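Local structure of heme-binding protein A (Haemophilus parasuis 29755, 3TPA) at residues Thr71-Gln76 against Asp139-Ile144. The protein probably binds glutathione in the periplasm as the solute-binding component of a peptide-type ABC import system, although it is named for heme. The protein carries 1 engineered substitution. Sequence-based numbering, arbitrary orientation.
Sequences TFYLRQ and DYTVKI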
ATOM      1  N   THR A  71      19.161   8.085 -13.625  1.00 19.70           N
ATOM      2  CA  THR A  71      20.554   8.096 -13.173  1.00 22.93           C
ATOM      3  C   THR A  71      20.620   8.591 -11.748  1.00 21.88           C
ATOM      4  O   THR A  71      20.223   9.714 -11.470  1.00 15.49           O
ATOM      5  CB  THR A  71      21.440   9.009 -14.034  1.00 26.54           C
ATOM      6  OG1 THR A  71      21.269   8.678 -15.412  1.00 25.36           O
ATOM      7  CG2 THR A  71      22.913   8.841 -13.649  1.00 21.45           C
ATOM      8  N   PHE A  72      21.106   7.743 -10.848  1.00 15.73           N
ATOM      9  CA  PHE A  72      21.169   8.073  -9.428  1.00 12.59           C
ATOM     10  C   PHE A  72      22.602   8.333  -9.056  1.00 17.31           C
ATOM     11  O   PHE A  72      23.465   7.503  -9.317  1.00 18.87           O
ATOM     12  CB  PHE A  72      20.626   6.921  -8.575  1.00 14.48           C
ATOM     13  CG  PHE A  72      19.186   6.638  -8.824  1.00 14.80           C
ATOM     14  CD1 PHE A  72      18.199   7.327  -8.125  1.00 14.85           C
ATOM     15  CD2 PHE A  72      18.812   5.719  -9.786  1.00 13.16           C
ATOM     16  CE1 PHE A  72      16.866   7.090  -8.384  1.00 14.86           C
ATOM     17  CE2 PHE A  72      17.481   5.477 -10.053  1.00 13.51           C
ATOM     18  CZ  PHE A  72      16.508   6.161  -9.356  1.00 13.46           C
ATOM     19  N   TYR A  73      22.848   9.498  -8.466  1.00 19.88           N
ATOM     20  CA  TYR A  73      24.175   9.860  -7.968  1.00 20.26           C
ATOM     21  C   TYR A  73      24.218   9.656  -6.454  1.00 16.32           C
ATOM     22  O   TYR A  73      23.533  10.341  -5.708  1.00 14.51           O
ATOM     23  CB  TYR A  73      24.511  11.312  -8.332  1.00 21.68           C
ATOM     24  CG  TYR A  73      24.435  11.569  -9.819  1.00 21.31           C
ATOM     25  CD1 TYR A  73      25.496  11.252 -10.653  1.00 29.60           C
ATOM     26  CD2 TYR A  73      23.294  12.107 -10.389  1.00 27.57           C
ATOM     27  CE1 TYR A  73      25.429  11.477 -12.025  1.00 33.77           C
ATOM     28  CE2 TYR A  73      23.211  12.336 -11.758  1.00 28.85           C
ATOM     29  CZ  TYR A  73      24.279  12.015 -12.566  1.00 34.34           C
ATOM     30  OH  TYR A  73      24.184  12.243 -13.916  1.00 41.03           O
ATOM     31  N   LEU A  74      25.035   8.708  -6.017  1.00 14.93           N
ATOM     32  CA  LEU A  74      25.017   8.255  -4.633  1.00 12.27           C
ATOM     33  C   LEU A  74      25.726   9.190  -3.648  1.00 18.90           C
ATOM     34  O   LEU A  74      26.822   9.673  -3.910  1.00 17.56           O
ATOM     35  CB  LEU A  74      25.603   6.845  -4.539  1.00 12.24           C
ATOM     36  CG  LEU A  74      25.026   5.785  -5.490  1.00 14.98           C
ATOM     37  CD1 LEU A  74      25.739   4.464  -5.310  1.00 12.97           C
ATOM     38  CD2 LEU A  74      23.510   5.599  -5.285  1.00 13.77           C
ATOM     39  N   ARG A  75      25.067   9.432  -2.519  1.00 21.67           N
ATOM     40  CA  ARG A  75      25.625  10.131  -1.353  1.00 22.06           C
ATOM     41  C   ARG A  75      26.957   9.501  -0.965  1.00 21.42           C
ATOM     42  O   ARG A  75      27.086   8.279  -0.946  1.00 23.19           O
ATOM     43  CB  ARG A  75      24.642   9.958  -0.183  1.00 19.90           C
ATOM     44  CG  ARG A  75      24.897  10.799   1.031  1.00 21.43           C
ATOM     45  CD  ARG A  75      23.699  10.707   1.990  1.00 21.08           C
ATOM     46  NE  ARG A  75      22.449  11.042   1.303  1.00 21.76           N
ATOM     47  CZ  ARG A  75      22.012  12.282   1.095  1.00 29.53           C
ATOM     48  NH1 ARG A  75      20.866  12.488   0.455  1.00 21.59           N
ATOM     49  NH2 ARG A  75      22.722  13.320   1.521  1.00 29.47           N
ATOM     50  N   GLN A  76      27.948  10.313  -0.625  1.00 19.63           N
ATOM     51  CA  GLN A  76      29.246   9.741  -0.255  1.00 21.03           C
ATOM     52  C   GLN A  76      29.406   9.555   1.254  1.00 21.19           C
ATOM     53  O   GLN A  76      28.729  10.209   2.035  1.00 23.39           O
ATOM     54  CB  GLN A  76      30.385  10.581  -0.826  1.00 23.93           C
ATOM     55  CG  GLN A  76      30.372  10.640  -2.333  1.00 32.53           C
ATOM     56  CD  GLN A  76      31.748  10.843  -2.890  1.00 43.25           C
ATOM     57  OE1 GLN A  76      32.370   9.903  -3.374  1.00 46.09           O
ATOM     58  NE2 GLN A  76      32.244  12.074  -2.823  1.00 53.61           N
ATOM     59  N   ASP A 139      31.555   4.172  -9.288  1.00 19.08           N
ATOM     60  CA  ASP A 139      31.265   3.716  -7.940  1.00 23.61           C
ATOM     61  C   ASP A 139      30.170   4.511  -7.251  1.00 25.49           C
ATOM     62  O   ASP A 139      29.579   4.031  -6.296  1.00 22.89           O
ATOM     63  CB  ASP A 139      32.522   3.671  -7.074  1.00 30.90           C
ATOM     64  CG  ASP A 139      33.152   2.289  -7.048  1.00 36.98           C
ATOM     65  OD1 ASP A 139      33.151   1.614  -8.099  1.00 38.14           O
ATOM     66  OD2 ASP A 139      33.634   1.871  -5.979  1.00 49.93           O
ATOM     67  N   TYR A 140      29.904   5.726  -7.720  1.00 18.76           N
ATOM     68  CA  TYR A 140      28.847   6.525  -7.105  1.00 20.72           C
ATOM     69  C   TYR A 140      27.702   6.906  -8.045  1.00 17.91           C
ATOM     70  O   TYR A 140      26.937   7.824  -7.758  1.00 18.90           O
ATOM     71  CB  TYR A 140      29.445   7.729  -6.367  1.00 25.45           C
ATOM     72  CG  TYR A 140      30.354   7.231  -5.256  1.00 34.49           C
ATOM     73  CD1 TYR A 140      29.826   6.599  -4.133  1.00 30.30           C
ATOM     74  CD2 TYR A 140      31.738   7.324  -5.364  1.00 33.99           C
ATOM     75  CE1 TYR A 140      30.656   6.110  -3.134  1.00 25.61           C
ATOM     76  CE2 TYR A 140      32.570   6.836  -4.374  1.00 29.44           C
ATOM     77  CZ  TYR A 140      32.027   6.231  -3.263  1.00 31.09           C
ATOM     78  OH  TYR A 140      32.863   5.743  -2.276  1.00 31.83           O
ATOM     79  N   THR A 141      27.572   6.172  -9.145  1.00 14.62           N
ATOM     80  CA  THR A 141      26.550   6.468 -10.145  1.00 14.17           C
ATOM     81  C   THR A 141      25.886   5.190 -10.660  1.00 17.99           C
ATOM     82  O   THR A 141      26.560   4.312 -11.200  1.00 21.39           O
ATOM     83  CB  THR A 141      27.162   7.236 -11.339  1.00 17.85           C
ATOM     84  OG1 THR A 141      27.973   8.311 -10.853  1.00 19.36           O
ATOM     85  CG2 THR A 141      26.062   7.804 -12.272  1.00 17.51           C
ATOM     86  N   VAL A 142      24.569   5.092 -10.495  1.00 14.82           N
ATOM     87  CA  VAL A 142      23.815   3.913 -10.930  1.00 12.42           C
ATOM     88  C   VAL A 142      22.834   4.295 -12.039  1.00 16.62           C
ATOM     89  O   VAL A 142      22.035   5.207 -11.877  1.00 21.82           O
ATOM     90  CB  VAL A 142      23.020   3.290  -9.768  1.00 15.43           C
ATOM     91  CG1 VAL A 142      22.254   2.065 -10.239  1.00 14.82           C
ATOM     92  CG2 VAL A 142      23.944   2.913  -8.644  1.00 18.46           C
ATOM     93  N   LYS A 143      22.894   3.597 -13.165  1.00 12.44           N
ATOM     94  CA  LYS A 143      22.004   3.895 -14.280  1.00 11.86           C
ATOM     95  C   LYS A 143      20.929   2.822 -14.411  1.00 14.79           C
ATOM     96  O   LYS A 143      21.228   1.643 -14.576  1.00 17.40           O
ATOM     97  CB  LYS A 143      22.780   4.019 -15.593  1.00 12.19           C
ATOM     98  CG  LYS A 143      21.891   4.418 -16.769  1.00 18.16           C
ATOM     99  CD  LYS A 143      22.501   4.037 -18.119  1.00 23.39           C
ATOM    100  CE  LYS A 143      23.713   4.874 -18.478  1.00 32.08           C
ATOM    101  NZ  LYS A 143      24.216   4.503 -19.835  1.00 44.32           N
ATOM    102  N   ILE A 144      19.672   3.232 -14.303  1.00 14.77           N
ATOM    103  CA  ILE A 144      18.572   2.289 -14.455  1.00 13.73           C
ATOM    104  C   ILE A 144      17.804   2.638 -15.714  1.00 15.25           C
ATOM    105  O   ILE A 144      17.413   3.777 -15.903  1.00 19.93           O
ATOM    106  CB  ILE A 144      17.616   2.273 -13.225  1.00 14.16           C
ATOM    107  CG1 ILE A 144      18.354   1.820 -11.955  1.00 15.61           C
ATOM    108  CG2 ILE A 144      16.430   1.335 -13.471  1.00 15.53           C
ATOM    109  CD1 ILE A 144      17.475   1.799 -10.701  1.00 18.09           C
TER
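Phe72 and Val142 form the hydrogen-bonded pair of an antiparallel strand pairing, each backbone N donating to the other's O: Phe72 N to Val142 O at 2.9 Å, and Val142 N to Phe72 O in return. Both donors lie in the carbonyl plane. Leu74 N extends the pattern to Tyr140 O at 2.7 Å, with the donor tilted 31° from the plane of the Tyr140 carbonyl, where the second strand is only beginning. Between these bonds, Thr141 CA directs a weaker C-H...O contact at Phe72 O. The example illustrates how alternation gives a sheet two unlike faces. On one, Thr141 carries the contact: its CG2, anti to the backbone N, lies 3.6 Å from Thr71 CG2 and 3.7 Å from CE1 of Tyr73, whose side chain runs alongside and points the same way. The polar ends turn elsewhere, Thr141 OG1 bonding Asp138 and Tyr73 OH bonding Glu62. The other face is buried and apolar. Ile144 CD1 approaches Phe72 CE2 obliquely at 3.7 Å, and Leu74 CD1 meets Val142 CG2 at 4.1 Å. Past the strand ends, the extended Gln76 side chain reaches Tyr140 and sets OE1 over one ring face, offset toward the rim and 3.2 Å from CE2, with amide and ring planes 77° apart. The pairing joins the third and fourth strands across a five-stranded antiparallel sheet of this family 5 solute-binding protein. Strand 53-63 flanks one side and strand 131-136 the other, while helix 94-105 packs against Leu74, Val142 and Ile144.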